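Local coordinates for ABC transporter substrate binding protein (Ribose) (Agrobacterium vitis, PDB 5DKV) that binds the sugar alpha-D-tagatopyranose and probably delivers sugars to an ABC transporter as a periplasmic solute-binding protein, at residues Leu32-Thr37 with Ile60-Ala65; Ile43-Gly48 with Ala277-Tyr282; Ala87-Pro92 with Pro111-Asp116; Thr117-Gly122 with Asp132-Tyr137. One frame throughout, in Å; residues are numbered along the deposited sequence.

All four contacts lie in one lobe of a two-lobed periplasmic binding protein fold. Interactions 1 and 3 reach the same sheet, through strands that run parallel there, with centres about 10 Å apart. Their strands 29-33 and 87-90 are neighbours in it. Interaction 2 packs helix 40-56 against helix 276-291, and its Met45 and Ile279 rest on Val115 of interaction 3. Its centre is about 12 Å from those of interactions 1 and 3. Interaction 4 directly follows 111-116, about 8 Å from interaction 3 between centres. In sequence, the segments of interaction 2 alternate with those of interaction 1, and interactions 3 and 4 fall between them. Asp116 and Thr117 carry this framework to the sugar.

Interaction 1 (Leu32-Thr37 with Ile60-Ala65); sequences LIPGLT and IIFQGA
A parallel beta-alpha-beta unit, strand 29-33, helix 40-56 and strand 59-62, brings Leu32 beside Phe62 at the edge of the sheet. The backbones are joined on both sides of this pair. Leu32 N donates to Ile61 O at 2.7 Å. Gln63 N donates to Leu32 O at 3.2 Å.

The Leu32 and Phe62 side chains lie on the face covered by helix 40-56. Both leave the backbone the same way, with chi1 173° and -179°, and they run alongside each other. Leu32 CD2 meets the ring of Phe62 at its edge, in the ring plane, 3.8 Å from CD1. Farther along the same ring, Pro34 CG lies 3.7 Å from Phe62 CZ. The ring also stacks on His46 of helix 40-56.

Beyond the strand ends the two chains stay together. The Pro34 ring and the methyl of Thr37 both pack on Gly64, where there is little room for a side chain. Thr37 CG2 lies 3.5 Å from Gly64 C. Thr37 N donates to Ala65 O at 3.1 Å, which ties down the loop leading to helix 40-56. A water links the two chains: it donates to Pro34 O and accepts from Ala65 N, each at 2.8 Å.

Interaction 2 (Ile43-Gly48 with Ala277-Tyr282); sequences ITMHKG and AEIGYY
Ala277 opens the second helix segment against Thr44 and Gly48 of helix 40-56. Its CB sits 3.8 Å from Thr44 O and also meets Gly48 CA. Its own carbonyl faces the first helix: Ala277 O accepts a CA-H...O contact from Gly48 CA at 3.4 Å. The same oxygen takes the helical hydrogen bond from Tyr281 N.

Ile279 works through one branch. With CG1 beside the backbone N (chi1 -65°), the CG2 branch lies opposite that N and meets Met45 CE at 4.0 Å. The two side chains cross at a slant. Met45 runs extended as far as SD and then bends at chi3 (-62°). On the way, its CG lies 3.6 Å from the backbone N of Gly280.

At Gly280, as at Gly48, the backbones meet directly. Gly280 CA makes a nearly straight CA-H...O contact with Met45 O at 3.5 Å. With no side chain at either glycine, Met45 O and Ala277 O come right up to the CA atoms. The axes of segments 43-48 and 277-282 approach to 6.4 Å at a crossing angle of -42°. This is close, glycine-mediated helix packing with CA-H...O contacts.

Tyr281 closes the contact. Its CD1 lies 3.6 Å from Gly48 O.

At the N-terminal end, Thr44 OG1 hydrogen-bonds to Ala40 O one turn back and to Ala323 N in the C-terminal tail. The helix pair forms part of the helix layer on one face of the sheet. Met45 and Ile279 both touch Val115 of strand 112-115, and Ile279 also touches Thr302 of strand 299-307.

Interaction 3 (Ala87-Pro92 with Pro111-Asp116); sequences AILIAP and PMITVD. With T6T (alpha-D-tagatopyranose), chain E.
Leu89 and Ile113 lie side by side on one face of two parallel strands, and Leu89 CD2 reaches Ile113 CB at 3.7 Å. The backbones between them form a regular ladder. Ile88 N donates to Pro111 O. Ile113 N then donates to Ile88 O at 3.0 Å, and Ile90 N to Ile113 O at 3.1 Å. The last rung differs: Val115 N meets Ile90 O at 2.9 Å from 44° out of the carbonyl plane. The opposite face carries Ile88, Ile90, Met112 and Thr114. There Pro92 CD packs on Thr114 CB at 3.9 Å.

Just past the strand, the side chain of Asp116 leads to the sugar. Its CB lies 4.3 Å from Ala91 CB. The chain then points away from its own N (chi1 -176°), and CG comes near O4 and O5 of alpha-D-tagatopyranose. It carries the two oxygens that bind them. OD1 accepts a hydrogen bond from the sugar O4 at 2.7 Å. OD2 accepts one from O5 at 2.7 Å and also has a weak bond with Tyr42 OH. Two adjacent sugar hydroxyls are therefore gripped by one carboxylate. Asp39, Arg178, Asp254 and others bind the rest of the sugar.

Strand 87-90, helix 99-107 and strand 112-115 form a beta-alpha-beta crossover. A ligand residue at the C-terminal end of a parallel strand fits the periplasmic binding protein fold.

Interaction 4 (Thr117-Gly122 with Asp132-Tyr137); sequences TFIGTG and DFPLSY
The first torsions of Phe118 and Tyr137 turn the two side chains onto each other. In Phe118, CG stands between the backbone N and the carbonyl carbon (chi1 61°). In Tyr137, CG is swung opposite the N (chi1 174°), and the ring extends toward Phe118. The result is an offset edge-to-face pair. The edge of Phe118 points to the face of Tyr137, with centroids 5.4 Å apart and planes at 82°. Phe118 CD2 lies 3.7 Å from Tyr137 CZ. Phe118 CB adds a CH-pi contact over the same face of Tyr137, 4.0 Å from the ring centroid and nearly over its centre.

Thr117 O approaches Tyr137 obliquely, 3.3 Å from CE1. At the far end of the ring, Tyr137 OH hydrogen-bonds to Asp116 O, which anchors the ring beside a residue of the sugar pocket. Thr117 also belongs to that pocket, and its OG1 is held by Pro92 O.

The segments lie in the long connection between strands 112-115 and 137-140, apart from Tyr137, which begins strand 137-140. A type II' beta turn from Ile119 to Gly122 reverses the first segment. It is closed by Gly122 N donating to Ile119 O at 3.0 Å. Gly122 O then lies 3.8 Å from Tyr137 CB.

Ile119, the first residue of the turn, makes a second, apolar contact. Its CD1 touches both Phe133 CZ and Pro134 CG, each at 3.8 Å. Phe133 continues onto Leu102 and Ala106 of helix 99-107, while Pro134 rests on Met112.

Interaction 1 (Leu32-Thr37 with Ile60-Ala65)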
loop_
_atom_site.group_PDB
_atom_site.type_symbol
_atom_site.label_atom_id
_atom_site.label_comp_id
_atom_site.label_asym_id
_atom_site.label_seq_id
_atom_site.Cartn_x
_atom_site.Cartn_y
_atom_site.Cartn_z
ATOM N N LEU A 32 -5.620 -11.213 -10.989
ATOM C CA LEU A 32 -5.170 -10.267 -9.971
ATOM C C LEU A 32 -4.340 -11.026 -8.960
ATOM O O LEU A 32 -4.822 -11.956 -8.333
ATOM C CB LEU A 32 -6.349 -9.551 -9.300
ATOM C CG LEU A 32 -5.986 -8.659 -8.118
ATOM C CD1 LEU A 32 -4.973 -7.548 -8.480
ATOM C CD2 LEU A 32 -7.291 -8.050 -7.547
ATOM N N ILE A 33 -3.074 -10.628 -8.850
ATOM C CA ILE A 33 -2.115 -11.221 -7.947
ATOM C C ILE A 33 -1.705 -10.164 -6.900
ATOM O O ILE A 33 -0.972 -9.233 -7.199
ATOM C CB ILE A 33 -0.870 -11.740 -8.708
ATOM C CG1 ILE A 33 -1.276 -12.787 -9.751
ATOM C CG2 ILE A 33 0.133 -12.339 -7.687
ATOM C CD1 ILE A 33 -0.158 -13.260 -10.673
ATOM N N PRO A 34 -2.208 -10.290 -5.672
ATOM C CA PRO A 34 -1.911 -9.278 -4.641
ATOM C C PRO A 34 -0.500 -9.454 -4.097
ATOM O O PRO A 34 0.167 -10.453 -4.393
ATOM C CB PRO A 34 -2.942 -9.571 -3.561
ATOM C CG PRO A 34 -3.057 -11.068 -3.633
ATOM C CD PRO A 34 -3.005 -11.401 -5.123
ATOM N N GLY A 35 -0.063 -8.508 -3.280
ATOM C CA GLY A 35 1.193 -8.673 -2.582
ATOM C C GLY A 35 1.119 -9.681 -1.444
ATOM O O GLY A 35 2.124 -10.315 -1.106
ATOM N N LEU A 36 -0.063 -9.800 -0.847
ATOM C CA LEU A 36 -0.314 -10.610 0.337
ATOM C C LEU A 36 -1.819 -10.847 0.385
ATOM O O LEU A 36 -2.580 -9.902 0.255
ATOM C CB LEU A 36 0.170 -9.872 1.612
ATOM C CG LEU A 36 -0.251 -10.398 2.988
ATOM C CD1 LEU A 36 0.123 -11.849 3.102
ATOM C CD2 LEU A 36 0.413 -9.550 4.086
ATOM N N THR A 37 -2.260 -12.084 0.585
ATOM C CA THR A 37 -3.694 -12.388 0.580
ATOM C C THR A 37 -4.459 -11.872 1.794
ATOM O O THR A 37 -5.588 -11.406 1.650
ATOM C CB THR A 37 -3.915 -13.905 0.479
ATOM O OG1 THR A 37 -3.109 -14.578 1.459
ATOM C CG2 THR A 37 -3.530 -14.374 -0.891
ATOM N N ILE A 60 -12.634 -12.363 -12.724
ATOM C CA ILE A 60 -11.338 -12.194 -12.067
ATOM C C ILE A 60 -10.790 -13.542 -11.665
ATOM O O ILE A 60 -11.488 -14.365 -11.025
ATOM C CB ILE A 60 -11.426 -11.288 -10.822
ATOM C CG1 ILE A 60 -11.921 -9.895 -11.192
ATOM C CG2 ILE A 60 -10.047 -11.193 -10.101
ATOM C CD1 ILE A 60 -11.044 -9.147 -12.138
ATOM N N ILE A 61 -9.533 -13.775 -12.047
ATOM C CA ILE A 61 -8.760 -14.904 -11.544
ATOM C C ILE A 61 -7.864 -14.354 -10.439
ATOM O O ILE A 61 -6.933 -13.611 -10.726
ATOM C CB ILE A 61 -7.901 -15.560 -12.649
ATOM C CG1 ILE A 61 -8.790 -16.013 -13.799
ATOM C CG2 ILE A 61 -7.088 -16.729 -12.069
ATOM C CD1 ILE A 61 -8.033 -16.473 -15.011
ATOM N N PHE A 62 -8.151 -14.708 -9.194
ATOM C CA PHE A 62 -7.437 -14.131 -8.057
ATOM C C PHE A 62 -6.620 -15.183 -7.346
ATOM O O PHE A 62 -7.125 -16.235 -6.969
ATOM C CB PHE A 62 -8.434 -13.475 -7.096
ATOM C CG PHE A 62 -7.806 -12.837 -5.894
ATOM C CD1 PHE A 62 -7.452 -11.497 -5.900
ATOM C CD2 PHE A 62 -7.577 -13.566 -4.749
ATOM C CE1 PHE A 62 -6.885 -10.908 -4.797
ATOM C CE2 PHE A 62 -7.018 -12.974 -3.641
ATOM C CZ PHE A 62 -6.679 -11.646 -3.660
ATOM N N GLN A 63 -5.328 -14.911 -7.178
ATOM C CA GLN A 63 -4.467 -15.858 -6.461
ATOM C C GLN A 63 -3.277 -15.110 -5.912
ATOM O O GLN A 63 -2.684 -14.290 -6.602
ATOM C CB GLN A 63 -4.007 -17.004 -7.359
ATOM C CG GLN A 63 -3.482 -18.159 -6.569
ATOM C CD GLN A 63 -3.056 -19.325 -7.444
ATOM O OE1 GLN A 63 -3.565 -19.507 -8.548
ATOM N NE2 GLN A 63 -2.113 -20.125 -6.946
ATOM N N GLY A 64 -2.956 -15.380 -4.659
ATOM C CA GLY A 64 -1.827 -14.742 -4.011
ATOM C C GLY A 64 -1.130 -15.663 -3.035
ATOM O O GLY A 64 -1.630 -16.756 -2.701
ATOM N N ALA A 65 0.038 -15.222 -2.579
ATOM C CA ALA A 65 0.767 -15.904 -1.513
ATOM C C ALA A 65 0.413 -15.314 -0.144
ATOM O O ALA A 65 -0.110 -14.196 -0.064
ATOM C CB ALA A 65 2.262 -15.795 -1.761
HETATM O O HOH W 1 1.278 -12.964 -3.777
#

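Interaction 2 (Ile43-Gly48 with Ala277-Tyr282)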
loop_
_atom_site.group_PDB
_atom_site.type_symbol
_atom_site.label_atom_id
_atom_site.label_comp_id
_atom_site.label_asym_id
_atom_site.label_seq_id
_atom_site.Cartn_x
_atom_site.Cartn_y
_atom_site.Cartn_z
ATOM N N ILE A 43 -7.330 -7.008 -0.044
ATOM C CA ILE A 43 -8.689 -7.541 -0.030
ATOM C C ILE A 43 -9.636 -6.501 -0.581
ATOM O O ILE A 43 -10.537 -6.824 -1.362
ATOM C CB ILE A 43 -9.075 -7.992 1.399
ATOM C CG1 ILE A 43 -8.270 -9.236 1.747
ATOM C CG2 ILE A 43 -10.581 -8.266 1.549
ATOM C CD1 ILE A 43 -8.295 -9.602 3.226
ATOM N N THR A 44 -9.435 -5.246 -0.192
ATOM C CA THR A 44 -10.276 -4.152 -0.668
ATOM C C THR A 44 -9.984 -3.829 -2.136
ATOM O O THR A 44 -10.906 -3.550 -2.898
ATOM C CB THR A 44 -10.085 -2.912 0.217
ATOM O OG1 THR A 44 -10.336 -3.296 1.571
ATOM C CG2 THR A 44 -11.031 -1.819 -0.165
ATOM N N MET A 45 -8.720 -3.937 -2.554
ATOM C CA MET A 45 -8.370 -3.794 -3.973
ATOM C C MET A 45 -9.096 -4.841 -4.810
ATOM O O MET A 45 -9.663 -4.551 -5.848
ATOM C CB MET A 45 -6.860 -3.923 -4.180
ATOM C CG MET A 45 -6.420 -3.730 -5.617
ATOM S SD MET A 45 -4.754 -4.297 -5.945
ATOM C CE MET A 45 -3.840 -3.230 -4.847
ATOM N N HIS A 46 -9.114 -6.058 -4.316
ATOM C CA HIS A 46 -9.835 -7.126 -4.976
ATOM C C HIS A 46 -11.340 -6.808 -5.093
ATOM O O HIS A 46 -11.970 -7.061 -6.123
ATOM C CB HIS A 46 -9.596 -8.423 -4.192
ATOM C CG HIS A 46 -10.252 -9.620 -4.787
ATOM N ND1 HIS A 46 -10.425 -10.785 -4.075
ATOM C CD2 HIS A 46 -10.798 -9.832 -6.004
ATOM C CE1 HIS A 46 -11.033 -11.674 -4.845
ATOM N NE2 HIS A 46 -11.292 -11.109 -6.007
ATOM N N LYS A 47 -11.922 -6.229 -4.044
ATOM C CA LYS A 47 -13.329 -5.854 -4.089
ATOM C C LYS A 47 -13.602 -4.875 -5.245
ATOM O O LYS A 47 -14.552 -5.037 -6.026
ATOM C CB LYS A 47 -13.747 -5.239 -2.739
ATOM C CG LYS A 47 -15.177 -4.843 -2.620
ATOM C CD LYS A 47 -15.460 -4.390 -1.190
ATOM C CE LYS A 47 -16.926 -3.985 -1.010
ATOM N NZ LYS A 47 -17.262 -3.727 0.428
ATOM N N GLY A 48 -12.752 -3.862 -5.351
ATOM C CA GLY A 48 -12.847 -2.896 -6.439
ATOM C C GLY A 48 -12.695 -3.558 -7.800
ATOM O O GLY A 48 -13.401 -3.265 -8.746
ATOM N N ALA A 277 -9.732 0.119 -3.466
ATOM C CA ALA A 277 -10.772 -0.315 -4.388
ATOM C C ALA A 277 -10.642 0.437 -5.707
ATOM O O ALA A 277 -10.822 -0.136 -6.783
ATOM C CB ALA A 277 -12.180 -0.123 -3.773
ATOM N N GLU A 278 -10.310 1.720 -5.613
ATOM C CA GLU A 278 -10.052 2.557 -6.794
ATOM C C GLU A 278 -8.908 1.975 -7.652
ATOM O O GLU A 278 -8.972 1.920 -8.878
ATOM C CB GLU A 278 -9.723 3.957 -6.311
ATOM C CG GLU A 278 -9.671 5.038 -7.338
ATOM C CD GLU A 278 -9.422 6.387 -6.716
ATOM O OE1 GLU A 278 -10.044 6.719 -5.666
ATOM O OE2 GLU A 278 -8.594 7.139 -7.297
ATOM N N ILE A 279 -7.846 1.526 -6.988
ATOM C CA ILE A 279 -6.728 0.907 -7.679
ATOM C C ILE A 279 -7.155 -0.341 -8.413
ATOM O O ILE A 279 -6.825 -0.516 -9.593
ATOM C CB ILE A 279 -5.581 0.587 -6.694
ATOM C CG1 ILE A 279 -5.020 1.896 -6.136
ATOM C CG2 ILE A 279 -4.487 -0.229 -7.384
ATOM C CD1 ILE A 279 -4.036 1.672 -5.010
ATOM N N GLY A 280 -7.890 -1.224 -7.734
ATOM C CA GLY A 280 -8.397 -2.407 -8.350
ATOM C C GLY A 280 -9.326 -2.144 -9.513
ATOM O O GLY A 280 -9.246 -2.823 -10.545
ATOM N N TYR A 281 -10.227 -1.196 -9.308
ATOM C CA TYR A 281 -11.264 -0.843 -10.270
ATOM C C TYR A 281 -10.616 -0.338 -11.549
ATOM O O TYR A 281 -10.914 -0.823 -12.642
ATOM C CB TYR A 281 -12.182 0.215 -9.667
ATOM C CG TYR A 281 -13.476 0.438 -10.414
ATOM C CD1 TYR A 281 -14.643 -0.161 -9.992
ATOM C CD2 TYR A 281 -13.528 1.263 -11.535
ATOM C CE1 TYR A 281 -15.831 0.049 -10.670
ATOM C CE2 TYR A 281 -14.717 1.475 -12.214
ATOM C CZ TYR A 281 -15.862 0.876 -11.768
ATOM O OH TYR A 281 -17.053 1.086 -12.448
ATOM N N TYR A 282 -9.716 0.632 -11.410
ATOM C CA TYR A 282 -9.073 1.208 -12.587
ATOM C C TYR A 282 -8.110 0.225 -13.214
ATOM O O TYR A 282 -7.922 0.226 -14.420
ATOM C CB TYR A 282 -8.383 2.524 -12.246
ATOM C CG TYR A 282 -9.368 3.675 -12.288
ATOM C CD1 TYR A 282 -10.173 3.977 -11.195
ATOM C CD2 TYR A 282 -9.519 4.436 -13.433
ATOM C CE1 TYR A 282 -11.090 5.009 -11.250
ATOM C CE2 TYR A 282 -10.464 5.471 -13.501
ATOM C CZ TYR A 282 -11.229 5.759 -12.406
ATOM O OH TYR A 282 -12.131 6.795 -12.472
#

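Interaction 3 (Ala87-Pro92 with Pro111-Asp116)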
loop_
_atom_site.group_PDB
_atom_site.type_symbol
_atom_site.label_atom_id
_atom_site.label_comp_id
_atom_site.label_asym_id
_atom_site.label_seq_id
_atom_site.Cartn_x
_atom_site.Cartn_y
_atom_site.Cartn_z
ATOM N N ALA A 87 -5.250 -10.948 -19.332
ATOM C CA ALA A 87 -4.358 -9.919 -18.790
ATOM C C ALA A 87 -4.023 -10.220 -17.340
ATOM O O ALA A 87 -4.742 -10.995 -16.691
ATOM C CB ALA A 87 -5.008 -8.533 -18.926
ATOM N N ILE A 88 -2.914 -9.644 -16.848
ATOM C CA ILE A 88 -2.505 -9.799 -15.445
ATOM C C ILE A 88 -2.366 -8.447 -14.775
ATOM O O ILE A 88 -1.683 -7.550 -15.286
ATOM C CB ILE A 88 -1.148 -10.550 -15.315
ATOM C CG1 ILE A 88 -1.293 -11.978 -15.828
ATOM C CG2 ILE A 88 -0.628 -10.528 -13.860
ATOM C CD1 ILE A 88 0.038 -12.679 -16.135
ATOM N N LEU A 89 -3.053 -8.299 -13.647
ATOM C CA LEU A 89 -2.795 -7.241 -12.690
ATOM C C LEU A 89 -1.964 -7.837 -11.550
ATOM O O LEU A 89 -2.335 -8.874 -10.997
ATOM C CB LEU A 89 -4.093 -6.687 -12.134
ATOM C CG LEU A 89 -5.177 -6.281 -13.146
ATOM C CD1 LEU A 89 -6.398 -5.732 -12.429
ATOM C CD2 LEU A 89 -4.695 -5.240 -14.102
ATOM N N ILE A 90 -0.848 -7.212 -11.195
ATOM C CA ILE A 90 -0.035 -7.749 -10.121
ATOM C C ILE A 90 0.594 -6.637 -9.279
ATOM O O ILE A 90 0.976 -5.574 -9.773
ATOM C CB ILE A 90 1.072 -8.678 -10.681
ATOM C CG1 ILE A 90 1.959 -9.204 -9.552
ATOM C CG2 ILE A 90 1.903 -7.925 -11.672
ATOM C CD1 ILE A 90 2.838 -10.372 -9.980
ATOM N N ALA A 91 0.676 -6.892 -7.982
ATOM C CA ALA A 91 1.443 -6.058 -7.093
ATOM C C ALA A 91 2.786 -6.766 -6.805
ATOM O O ALA A 91 2.865 -7.627 -5.904
ATOM C CB ALA A 91 0.680 -5.796 -5.798
ATOM N N PRO A 92 3.828 -6.472 -7.605
ATOM C CA PRO A 92 5.099 -7.207 -7.454
ATOM C C PRO A 92 5.710 -6.960 -6.103
ATOM O O PRO A 92 5.699 -5.825 -5.648
ATOM C CB PRO A 92 5.988 -6.638 -8.566
ATOM C CG PRO A 92 5.405 -5.243 -8.840
ATOM C CD PRO A 92 3.917 -5.427 -8.646
ATOM N N PRO A 111 -0.660 -9.235 -21.650
ATOM C CA PRO A 111 -0.453 -7.857 -21.195
ATOM C C PRO A 111 -0.596 -7.737 -19.692
ATOM O O PRO A 111 -1.325 -8.525 -19.077
ATOM C CB PRO A 111 -1.562 -7.071 -21.915
ATOM C CG PRO A 111 -2.645 -8.080 -22.127
ATOM C CD PRO A 111 -1.911 -9.372 -22.431
ATOM N N MET A 112 0.072 -6.757 -19.103
ATOM C CA MET A 112 0.032 -6.603 -17.655
ATOM C C MET A 112 0.110 -5.168 -17.201
ATOM O O MET A 112 0.589 -4.270 -17.909
ATOM C CB MET A 112 1.161 -7.383 -17.012
ATOM C CG MET A 112 2.508 -6.780 -17.299
ATOM S SD MET A 112 3.781 -7.854 -16.681
ATOM C CE MET A 112 3.661 -9.182 -17.874
ATOM N N ILE A 113 -0.418 -4.979 -15.998
ATOM C CA ILE A 113 -0.444 -3.722 -15.291
ATOM C C ILE A 113 0.051 -3.990 -13.875
ATOM O O ILE A 113 -0.342 -5.014 -13.288
ATOM C CB ILE A 113 -1.882 -3.149 -15.273
ATOM C CG1 ILE A 113 -2.261 -2.705 -16.681
ATOM C CG2 ILE A 113 -2.037 -1.991 -14.285
ATOM C CD1 ILE A 113 -3.708 -2.241 -16.838
ATOM N N THR A 114 0.899 -3.130 -13.313
ATOM C CA THR A 114 1.241 -3.317 -11.902
ATOM C C THR A 114 0.398 -2.328 -11.073
ATOM O O THR A 114 0.146 -1.172 -11.444
ATOM C CB THR A 114 2.766 -3.200 -11.596
ATOM O OG1 THR A 114 3.216 -1.845 -11.693
ATOM C CG2 THR A 114 3.569 -4.063 -12.542
ATOM N N VAL A 115 -0.118 -2.864 -9.986
ATOM C CA VAL A 115 -0.971 -2.146 -9.061
ATOM C C VAL A 115 -0.241 -2.081 -7.731
ATOM O O VAL A 115 0.392 -3.055 -7.319
ATOM C CB VAL A 115 -2.370 -2.828 -8.904
ATOM C CG1 VAL A 115 -3.202 -2.660 -10.185
ATOM C CG2 VAL A 115 -2.261 -4.329 -8.551
ATOM N N ASP A 116 -0.320 -0.914 -7.084
ATOM C CA ASP A 116 0.297 -0.626 -5.773
ATOM C C ASP A 116 1.811 -0.436 -5.867
ATOM O O ASP A 116 2.325 0.671 -5.643
ATOM C CB ASP A 116 -0.049 -1.720 -4.754
ATOM C CG ASP A 116 0.479 -1.411 -3.376
ATOM O OD1 ASP A 116 0.394 -0.229 -2.950
ATOM O OD2 ASP A 116 0.951 -2.371 -2.719
HETATM O O3 T6T E . 0.353 -0.428 2.560
HETATM C C3 T6T E . -0.185 -1.454 1.737
HETATM C C4 T6T E . 0.500 -1.434 0.440
HETATM O O4 T6T E . 0.253 -0.137 -0.219
HETATM C C5 T6T E . 1.937 -1.670 0.611
HETATM O O5 T6T E . 2.610 -1.775 -0.655
HETATM C C6 T6T E . 2.215 -2.994 1.302
HETATM O O6 T6T E . 1.498 -3.033 2.571
HETATM C C2 T6T E . 0.072 -2.823 2.395
HETATM O O2 T6T E . -0.495 -3.805 1.561
HETATM C C1 T6T E . -0.435 -2.953 3.776
HETATM O O1 T6T E . -1.814 -2.777 3.850
#

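Interaction 4 (Thr117-Gly122 with Asp132-Tyr137)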
loop_
_atom_site.group_PDB
_atom_site.type_symbol
_atom_site.label_atom_id
_atom_site.label_comp_id
_atom_site.label_asym_id
_atom_site.label_seq_id
_atom_site.Cartn_x
_atom_site.Cartn_y
_atom_site.Cartn_z
ATOM N N THR A 117 2.504 -1.509 -6.229
ATOM C CA THR A 117 3.952 -1.541 -6.360
ATOM C C THR A 117 4.366 -1.637 -7.828
ATOM O O THR A 117 3.525 -1.890 -8.692
ATOM C CB THR A 117 4.523 -2.735 -5.620
ATOM O OG1 THR A 117 3.853 -3.914 -6.091
ATOM C CG2 THR A 117 4.311 -2.574 -4.124
ATOM N N PHE A 118 5.658 -1.450 -8.097
ATOM C CA PHE A 118 6.161 -1.480 -9.461
ATOM C C PHE A 118 7.394 -2.351 -9.619
ATOM O O PHE A 118 8.000 -2.782 -8.635
ATOM C CB PHE A 118 6.454 -0.052 -9.966
ATOM C CG PHE A 118 7.516 0.728 -9.180
ATOM C CD1 PHE A 118 8.859 0.465 -9.347
ATOM C CD2 PHE A 118 7.148 1.798 -8.373
ATOM C CE1 PHE A 118 9.829 1.203 -8.661
ATOM C CE2 PHE A 118 8.116 2.561 -7.707
ATOM C CZ PHE A 118 9.455 2.241 -7.856
ATOM N N ILE A 119 7.693 -2.686 -10.869
ATOM C CA ILE A 119 9.004 -3.222 -11.241
ATOM C C ILE A 119 9.787 -2.168 -12.023
ATOM O O ILE A 119 9.228 -1.176 -12.491
ATOM C CB ILE A 119 8.905 -4.524 -12.074
ATOM C CG1 ILE A 119 8.099 -4.310 -13.352
ATOM C CG2 ILE A 119 8.299 -5.630 -11.213
ATOM C CD1 ILE A 119 8.288 -5.390 -14.368
ATOM N N GLY A 120 11.093 -2.371 -12.129
ATOM C CA GLY A 120 11.958 -1.354 -12.711
ATOM C C GLY A 120 11.893 -0.086 -11.893
ATOM O O GLY A 120 12.160 -0.097 -10.692
ATOM N N THR A 121 11.562 1.009 -12.575
ATOM C CA THR A 121 11.363 2.325 -11.964
ATOM C C THR A 121 9.886 2.666 -11.801
ATOM O O THR A 121 9.516 3.677 -11.182
ATOM C CB THR A 121 12.000 3.424 -12.828
ATOM O OG1 THR A 121 11.330 3.475 -14.090
ATOM C CG2 THR A 121 13.490 3.155 -13.068
ATOM N N GLY A 122 9.036 1.850 -12.400
ATOM C CA GLY A 122 7.622 2.152 -12.451
ATOM C C GLY A 122 7.266 3.092 -13.599
ATOM O O GLY A 122 6.105 3.460 -13.749
ATOM N N ASP A 132 10.194 -2.367 -18.499
ATOM C CA ASP A 132 9.459 -1.348 -19.250
ATOM C C ASP A 132 8.171 -1.895 -19.859
ATOM O O ASP A 132 7.341 -1.134 -20.348
ATOM C CB ASP A 132 10.360 -0.779 -20.359
ATOM C CG ASP A 132 9.781 0.455 -21.025
ATOM O OD1 ASP A 132 9.580 1.475 -20.327
ATOM O OD2 ASP A 132 9.540 0.402 -22.251
ATOM N N PHE A 133 7.975 -3.207 -19.788
ATOM C CA PHE A 133 6.911 -3.826 -20.573
ATOM C C PHE A 133 5.486 -3.818 -19.991
ATOM O O PHE A 133 4.551 -4.032 -20.761
ATOM C CB PHE A 133 7.306 -5.270 -20.912
ATOM C CG PHE A 133 7.776 -6.049 -19.728
ATOM C CD1 PHE A 133 6.862 -6.653 -18.889
ATOM C CD2 PHE A 133 9.128 -6.163 -19.437
ATOM C CE1 PHE A 133 7.277 -7.354 -17.786
ATOM C CE2 PHE A 133 9.539 -6.855 -18.331
ATOM C CZ PHE A 133 8.610 -7.456 -17.507
ATOM N N PRO A 134 5.295 -3.586 -18.667
ATOM C CA PRO A 134 3.906 -3.420 -18.223
ATOM C C PRO A 134 3.274 -2.206 -18.921
ATOM O O PRO A 134 3.990 -1.343 -19.436
ATOM C CB PRO A 134 4.030 -3.221 -16.694
ATOM C CG PRO A 134 5.395 -3.878 -16.360
ATOM C CD PRO A 134 6.236 -3.497 -17.534
ATOM N N LEU A 135 1.945 -2.136 -18.965
ATOM C CA LEU A 135 1.276 -1.065 -19.683
ATOM C C LEU A 135 1.035 0.156 -18.824
ATOM O O LEU A 135 0.940 1.263 -19.344
ATOM C CB LEU A 135 -0.070 -1.546 -20.217
ATOM C CG LEU A 135 -0.028 -2.618 -21.296
ATOM C CD1 LEU A 135 -1.398 -3.235 -21.440
ATOM C CD2 LEU A 135 0.437 -2.026 -22.604
ATOM N N SER A 136 0.933 -0.059 -17.513
ATOM C CA SER A 136 0.563 0.998 -16.586
ATOM C C SER A 136 0.936 0.653 -15.172
ATOM O O SER A 136 1.046 -0.515 -14.829
ATOM C CB SER A 136 -0.933 1.254 -16.682
ATOM O OG SER A 136 -1.327 2.401 -15.954
ATOM N N TYR A 137 1.107 1.696 -14.357
ATOM C CA TYR A 137 1.350 1.600 -12.934
ATOM C C TYR A 137 0.257 2.396 -12.230
ATOM O O TYR A 137 0.155 3.614 -12.436
ATOM C CB TYR A 137 2.735 2.172 -12.580
ATOM C CG TYR A 137 3.019 2.234 -11.097
ATOM C CD1 TYR A 137 2.610 1.233 -10.245
ATOM C CD2 TYR A 137 3.690 3.316 -10.555
ATOM C CE1 TYR A 137 2.877 1.296 -8.873
ATOM C CE2 TYR A 137 3.951 3.384 -9.204
ATOM C CZ TYR A 137 3.540 2.366 -8.371
ATOM O OH TYR A 137 3.793 2.432 -7.023
#